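PDB 2ITM: xylulose kinase from Escherichia coli, which catalyses the ATP-dependent phosphorylation of D-xylulose to D-xylulose 5-phosphate, and less efficiently that of 1-deoxy-D-xylulose, working as a homodimer of the FGGY kinase family. Local coordinates for residues His37-Trp49 with Val89-Cys101. Sequence-based numbering, arbitrary orientation.
Sequences HPLWSEQDPEQWW and VLRPAILWNDGRC. With XUL (D-xylulose), chain C.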
loop_
_atom_site.group_PDB
_atom_site.type_symbol
_atom_site.label_atom_id
_atom_site.label_comp_id
_atom_site.label_asym_id
_atom_site.label_seq_id
_atom_site.Cartn_x
_atom_site.Cartn_y
_atom_site.Cartn_z
ATOM N N HIS A 37 -10.137 -28.480 -5.114
ATOM C CA HIS A 37 -8.739 -28.281 -4.798
ATOM C C HIS A 37 -8.336 -26.906 -5.263
ATOM O O HIS A 37 -8.952 -26.346 -6.157
ATOM C CB HIS A 37 -7.883 -29.322 -5.495
ATOM C CG HIS A 37 -8.255 -30.726 -5.159
ATOM N ND1 HIS A 37 -7.975 -31.294 -3.939
ATOM C CD2 HIS A 37 -8.882 -31.679 -5.882
ATOM C CE1 HIS A 37 -8.416 -32.536 -3.924
ATOM N NE2 HIS A 37 -8.966 -32.796 -5.094
ATOM N N PRO A 38 -7.290 -26.367 -4.657
ATOM C CA PRO A 38 -6.674 -25.142 -5.158
ATOM C C PRO A 38 -6.407 -25.220 -6.659
ATOM O O PRO A 38 -5.811 -26.169 -7.143
ATOM C CB PRO A 38 -5.364 -25.059 -4.366
ATOM C CG PRO A 38 -5.346 -26.258 -3.468
ATOM C CD PRO A 38 -6.313 -27.237 -3.995
ATOM N N LEU A 39 -6.888 -24.216 -7.378
ATOM C CA LEU A 39 -6.722 -24.140 -8.822
ATOM C C LEU A 39 -7.752 -24.943 -9.603
ATOM O O LEU A 39 -7.714 -24.982 -10.815
ATOM C CB LEU A 39 -5.354 -24.673 -9.245
ATOM C CG LEU A 39 -4.130 -23.849 -8.865
ATOM C CD1 LEU A 39 -2.905 -24.408 -9.514
ATOM C CD2 LEU A 39 -4.293 -22.389 -9.222
ATOM N N TRP A 40 -8.664 -25.596 -8.904
ATOM C CA TRP A 40 -9.688 -26.370 -9.575
ATOM C C TRP A 40 -10.952 -25.544 -9.634
ATOM O O TRP A 40 -11.350 -24.911 -8.659
ATOM C CB TRP A 40 -9.965 -27.724 -8.955
ATOM C CG TRP A 40 -8.869 -28.703 -9.116
ATOM C CD1 TRP A 40 -7.542 -28.447 -9.135
ATOM C CD2 TRP A 40 -9.004 -30.112 -9.258
ATOM N NE1 TRP A 40 -6.834 -29.611 -9.290
ATOM C CE2 TRP A 40 -7.713 -30.648 -9.370
ATOM C CE3 TRP A 40 -10.092 -30.983 -9.308
ATOM C CZ2 TRP A 40 -7.485 -32.002 -9.516
ATOM C CZ3 TRP A 40 -9.862 -32.315 -9.462
ATOM C CH2 TRP A 40 -8.570 -32.818 -9.559
ATOM N N SER A 41 -11.569 -25.561 -10.803
ATOM C CA SER A 41 -12.824 -24.884 -11.036
ATOM C C SER A 41 -13.690 -25.765 -11.915
ATOM O O SER A 41 -13.379 -25.979 -13.076
ATOM C CB SER A 41 -12.583 -23.527 -11.693
ATOM O OG SER A 41 -13.726 -22.710 -11.619
ATOM N N GLU A 42 -14.762 -26.293 -11.329
ATOM C CA GLU A 42 -15.532 -27.316 -11.995
ATOM C C GLU A 42 -17.034 -27.061 -11.843
ATOM O O GLU A 42 -17.482 -26.441 -10.896
ATOM C CB GLU A 42 -15.204 -28.692 -11.412
ATOM C CG GLU A 42 -13.813 -29.197 -11.764
ATOM C CD GLU A 42 -13.535 -30.547 -11.154
ATOM O OE1 GLU A 42 -14.250 -30.907 -10.195
ATOM O OE2 GLU A 42 -12.639 -31.209 -11.634
ATOM N N GLN A 43 -17.795 -27.567 -12.799
ATOM C CA GLN A 43 -19.237 -27.639 -12.681
ATOM C C GLN A 43 -19.771 -28.963 -13.194
ATOM O O GLN A 43 -19.176 -29.602 -14.046
ATOM C CB GLN A 43 -19.902 -26.472 -13.407
ATOM C CG GLN A 43 -19.830 -25.164 -12.665
ATOM C CD GLN A 43 -20.234 -23.976 -13.507
ATOM O OE1 GLN A 43 -20.620 -22.953 -12.980
ATOM N NE2 GLN A 43 -20.124 -24.108 -14.808
ATOM N N ASP A 44 -20.906 -29.366 -12.653
ATOM C CA ASP A 44 -21.605 -30.569 -13.109
ATOM C C ASP A 44 -22.539 -30.227 -14.268
ATOM O O ASP A 44 -23.462 -29.444 -14.128
ATOM C CB ASP A 44 -22.355 -31.197 -11.935
ATOM C CG ASP A 44 -23.417 -32.184 -12.362
ATOM O OD1 ASP A 44 -24.283 -32.495 -11.529
ATOM O OD2 ASP A 44 -23.474 -32.709 -13.482
ATOM N N PRO A 45 -22.277 -30.822 -15.419
ATOM C CA PRO A 45 -22.963 -30.418 -16.639
ATOM C C PRO A 45 -24.459 -30.608 -16.488
ATOM O O PRO A 45 -25.238 -29.934 -17.137
ATOM C CB PRO A 45 -22.380 -31.359 -17.698
ATOM C CG PRO A 45 -21.081 -31.748 -17.189
ATOM C CD PRO A 45 -21.210 -31.793 -15.692
ATOM N N GLU A 46 -24.858 -31.500 -15.597
ATOM C CA GLU A 46 -26.260 -31.643 -15.276
ATOM C C GLU A 46 -26.875 -30.387 -14.661
ATOM O O GLU A 46 -28.016 -30.065 -14.929
ATOM C CB GLU A 46 -26.508 -32.869 -14.403
ATOM C CG GLU A 46 -27.968 -33.142 -14.111
ATOM C CD GLU A 46 -28.749 -33.571 -15.331
ATOM O OE1 GLU A 46 -28.187 -34.265 -16.189
ATOM O OE2 GLU A 46 -29.928 -33.213 -15.425
ATOM N N GLN A 47 -26.108 -29.680 -13.849
ATOM C CA GLN A 47 -26.543 -28.406 -13.323
ATOM C C GLN A 47 -26.778 -27.352 -14.402
ATOM O O GLN A 47 -27.634 -26.500 -14.240
ATOM C CB GLN A 47 -25.582 -27.884 -12.257
ATOM C CG GLN A 47 -26.137 -26.704 -11.443
ATOM C CD GLN A 47 -25.053 -25.873 -10.709
ATOM O OE1 GLN A 47 -23.862 -26.034 -10.973
ATOM N NE2 GLN A 47 -25.480 -24.999 -9.803
ATOM N N TRP A 48 -26.022 -27.413 -15.496
ATOM C CA TRP A 48 -26.277 -26.551 -16.646
ATOM C C TRP A 48 -27.670 -26.800 -17.195
ATOM O O TRP A 48 -28.400 -25.880 -17.506
ATOM C CB TRP A 48 -25.252 -26.768 -17.753
ATOM C CG TRP A 48 -23.846 -26.464 -17.383
ATOM C CD1 TRP A 48 -23.417 -25.636 -16.405
ATOM C CD2 TRP A 48 -22.665 -26.993 -18.015
ATOM N NE1 TRP A 48 -22.036 -25.594 -16.364
ATOM C CE2 TRP A 48 -21.555 -26.432 -17.361
ATOM C CE3 TRP A 48 -22.437 -27.879 -19.067
ATOM C CZ2 TRP A 48 -20.247 -26.735 -17.700
ATOM C CZ3 TRP A 48 -21.157 -28.184 -19.409
ATOM C CH2 TRP A 48 -20.077 -27.622 -18.738
ATOM N N TRP A 49 -28.032 -28.066 -17.312
ATOM C CA TRP A 49 -29.290 -28.392 -17.927
ATOM C C TRP A 49 -30.435 -27.997 -17.021
ATOM O O TRP A 49 -31.350 -27.320 -17.449
ATOM C CB TRP A 49 -29.387 -29.863 -18.283
ATOM C CG TRP A 49 -30.779 -30.252 -18.619
ATOM C CD1 TRP A 49 -31.646 -30.931 -17.834
ATOM C CD2 TRP A 49 -31.485 -29.952 -19.818
ATOM N NE1 TRP A 49 -32.843 -31.092 -18.474
ATOM C CE2 TRP A 49 -32.769 -30.493 -19.698
ATOM C CE3 TRP A 49 -31.161 -29.274 -20.990
ATOM C CZ2 TRP A 49 -33.714 -30.383 -20.692
ATOM C CZ3 TRP A 49 -32.079 -29.182 -21.957
ATOM C CH2 TRP A 49 -33.340 -29.736 -21.814
ATOM N N VAL A 89 -21.627 -38.558 -18.790
ATOM C CA VAL A 89 -20.655 -37.602 -18.298
ATOM C C VAL A 89 -19.598 -38.258 -17.413
ATOM O O VAL A 89 -19.905 -38.752 -16.343
ATOM C CB VAL A 89 -21.327 -36.414 -17.595
ATOM C CG1 VAL A 89 -20.335 -35.640 -16.797
ATOM C CG2 VAL A 89 -21.985 -35.504 -18.611
ATOM N N LEU A 90 -18.377 -38.215 -17.909
ATOM C CA LEU A 90 -17.284 -39.004 -17.377
ATOM C C LEU A 90 -16.710 -38.379 -16.106
ATOM O O LEU A 90 -16.394 -39.070 -15.158
ATOM C CB LEU A 90 -16.187 -39.110 -18.422
ATOM C CG LEU A 90 -15.834 -40.459 -19.033
ATOM C CD1 LEU A 90 -16.706 -41.579 -18.526
ATOM C CD2 LEU A 90 -15.783 -40.423 -20.541
ATOM N N ARG A 91 -16.573 -37.060 -16.120
ATOM C CA ARG A 91 -16.156 -36.296 -14.957
ATOM C C ARG A 91 -16.760 -34.917 -14.983
ATOM O O ARG A 91 -17.361 -34.527 -15.956
ATOM C CB ARG A 91 -14.635 -36.205 -14.901
ATOM C CG ARG A 91 -14.029 -35.187 -15.847
ATOM C CD ARG A 91 -12.515 -35.244 -15.952
ATOM N NE ARG A 91 -11.822 -35.124 -14.661
ATOM C CZ ARG A 91 -12.102 -34.241 -13.718
ATOM N NH1 ARG A 91 -13.061 -33.363 -13.888
ATOM N NH2 ARG A 91 -11.412 -34.237 -12.594
ATOM N N PRO A 92 -16.613 -34.168 -13.904
ATOM C CA PRO A 92 -17.109 -32.797 -13.891
ATOM C C PRO A 92 -16.379 -31.921 -14.908
ATOM O O PRO A 92 -15.224 -32.163 -15.209
ATOM C CB PRO A 92 -16.813 -32.319 -12.445
ATOM C CG PRO A 92 -16.780 -33.546 -11.660
ATOM C CD PRO A 92 -16.177 -34.571 -12.562
ATOM N N ALA A 93 -17.084 -30.937 -15.447
ATOM C CA ALA A 93 -16.501 -30.028 -16.411
ATOM C C ALA A 93 -15.380 -29.193 -15.811
ATOM O O ALA A 93 -15.533 -28.592 -14.772
ATOM C CB ALA A 93 -17.559 -29.152 -17.039
ATOM N N ILE A 94 -14.244 -29.180 -16.489
ATOM C CA ILE A 94 -13.119 -28.358 -16.105
ATOM C C ILE A 94 -13.161 -27.004 -16.800
ATOM O O ILE A 94 -12.949 -26.923 -17.997
ATOM C CB ILE A 94 -11.816 -29.070 -16.461
ATOM C CG1 ILE A 94 -11.754 -30.444 -15.814
ATOM C CG2 ILE A 94 -10.621 -28.226 -16.102
ATOM C CD1 ILE A 94 -10.633 -31.236 -16.291
ATOM N N LEU A 95 -13.423 -25.950 -16.039
ATOM C CA LEU A 95 -13.792 -24.667 -16.610
ATOM C C LEU A 95 -12.636 -23.791 -17.108
ATOM O O LEU A 95 -11.475 -24.095 -16.900
ATOM C CB LEU A 95 -14.668 -23.879 -15.652
ATOM C CG LEU A 95 -15.816 -24.607 -14.978
ATOM C CD1 LEU A 95 -16.618 -23.614 -14.185
ATOM C CD2 LEU A 95 -16.651 -25.316 -16.014
ATOM N N TRP A 96 -12.991 -22.692 -17.755
ATOM C CA TRP A 96 -12.035 -21.739 -18.288
ATOM C C TRP A 96 -11.142 -21.158 -17.206
ATOM O O TRP A 96 -9.990 -20.871 -17.455
ATOM C CB TRP A 96 -12.770 -20.605 -19.007
ATOM C CG TRP A 96 -13.614 -19.826 -18.092
ATOM C CD1 TRP A 96 -14.852 -20.131 -17.694
ATOM C CD2 TRP A 96 -13.255 -18.630 -17.410
ATOM N NE1 TRP A 96 -15.318 -19.193 -16.812
ATOM C CE2 TRP A 96 -14.346 -18.258 -16.620
ATOM C CE3 TRP A 96 -12.113 -17.827 -17.387
ATOM C CZ2 TRP A 96 -14.338 -17.129 -15.825
ATOM C CZ3 TRP A 96 -12.106 -16.713 -16.606
ATOM C CH2 TRP A 96 -13.212 -16.366 -15.838
ATOM N N ASN A 97 -11.684 -20.982 -16.010
ATOM C CA ASN A 97 -10.931 -20.420 -14.900
ATOM C C ASN A 97 -10.264 -21.450 -13.985
ATOM O O ASN A 97 -9.794 -21.130 -12.904
ATOM C CB ASN A 97 -11.790 -19.449 -14.100
ATOM C CG ASN A 97 -13.069 -20.074 -13.587
ATOM O OD1 ASN A 97 -13.766 -19.488 -12.783
ATOM N ND2 ASN A 97 -13.382 -21.247 -14.061
ATOM N N ASP A 98 -10.223 -22.689 -14.451
ATOM C CA ASP A 98 -9.406 -23.733 -13.856
ATOM C C ASP A 98 -7.939 -23.550 -14.237
ATOM O O ASP A 98 -7.615 -23.295 -15.383
ATOM C CB ASP A 98 -9.912 -25.093 -14.332
ATOM C CG ASP A 98 -9.418 -26.249 -13.489
ATOM O OD1 ASP A 98 -8.316 -26.749 -13.746
ATOM O OD2 ASP A 98 -10.087 -26.745 -12.570
ATOM N N GLY A 99 -7.058 -23.699 -13.258
ATOM C CA GLY A 99 -5.635 -23.537 -13.477
ATOM C C GLY A 99 -4.773 -24.711 -13.124
ATOM O O GLY A 99 -3.620 -24.544 -12.765
ATOM N N ARG A 100 -5.316 -25.910 -13.244
ATOM C CA ARG A 100 -4.615 -27.110 -12.837
ATOM C C ARG A 100 -3.583 -27.616 -13.826
ATOM O O ARG A 100 -2.745 -28.419 -13.464
ATOM C CB ARG A 100 -5.595 -28.228 -12.512
ATOM C CG ARG A 100 -5.973 -29.088 -13.691
ATOM C CD ARG A 100 -6.983 -30.156 -13.368
ATOM N NE ARG A 100 -8.251 -29.598 -12.924
ATOM C CZ ARG A 100 -9.298 -30.319 -12.569
ATOM N NH1 ARG A 100 -9.244 -31.636 -12.604
ATOM N NH2 ARG A 100 -10.412 -29.718 -12.181
ATOM N N CYS A 101 -3.599 -27.134 -15.061
ATOM C CA CYS A 101 -2.802 -27.757 -16.122
ATOM C C CYS A 101 -1.689 -26.912 -16.742
ATOM O O CYS A 101 -1.379 -27.058 -17.908
ATOM C CB CYS A 101 -3.698 -28.304 -17.231
ATOM S SG CYS A 101 -4.541 -27.054 -18.211
HETATM C C1 XUL C . -11.129 -16.308 -22.592
HETATM C C2 XUL C . -12.269 -15.406 -22.148
HETATM C C3 XUL C . -13.656 -15.942 -22.197
HETATM C C4 XUL C . -14.100 -16.037 -20.761
HETATM C C5 XUL C . -15.309 -16.930 -20.575
HETATM O O1 XUL C . -10.961 -16.259 -23.985
HETATM O O2 XUL C . -12.008 -14.390 -21.206
HETATM O O3 XUL C . -13.551 -17.246 -22.688
HETATM O O4 XUL C . -12.998 -16.578 -20.086
HETATM O O5 XUL C . -15.661 -17.476 -21.806
#
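The guanidinium of Arg-100 lies flat over the six-membered ring of Trp-40, a cation-pi stack with CZ 3.4 Å from the ring centroid and the planes 18° apart; the CD2 edge of the His-37 imidazole points at the opposite ring face. A bend at chi3 (62°) turns the arginine back over the indole, its edge facing two carboxylates. Arg-100 NE and NH2 grip Asp-98 side-on, while NH2 also gives Glu-42 OE2 a nearly straight bond of 2.7 Å (173°). Arg-91 NH1 meets the same OE2 at 3.1 Å from the other face of the carboxylate, and Arg-91 NE pairs with Glu-139. Two arginines thus share one carboxylate oxygen, which probably favours the ionised form of Glu-42. Asp-98 also ties down the backbone: OD2 accepts from Ser-41 N at 2.6 Å, and OD1 from Arg-100 N in an Asx turn.

Beside this network runs a short antiparallel pairing, Gln-43 with Ala-93 hydrogen-bonded and Glu-42 with Ile-94 non-hydrogen-bonded, prolonged by Leu-95 N to Ser-41 O. On the face of Gln-43 and Ala-93, Trp-48 CH2 packs 3.4 Å from Ala-93 CB. Farther along, at a covered end, apolar packing is sparse, Pro-45 CG lying 4.0 Å from Val-89 CG1.

The solvent side is at Leu-39, whose exposed side chain lies along Gly-99, although Leu-39 O takes a 2.8 Å bond from Gly-99 N.

Trp-96, in the turn following strand 93-94, lays a ring face against xylulose O4, so the pairing borders the N-terminal-domain side of the xylulose pocket. Trp-134 of helix 128-138 packs against both Trp-40 and Arg-100, whereas Pro-45 and Trp-48, opening helix 45-62, touch strand 81-83 and helix 152-161.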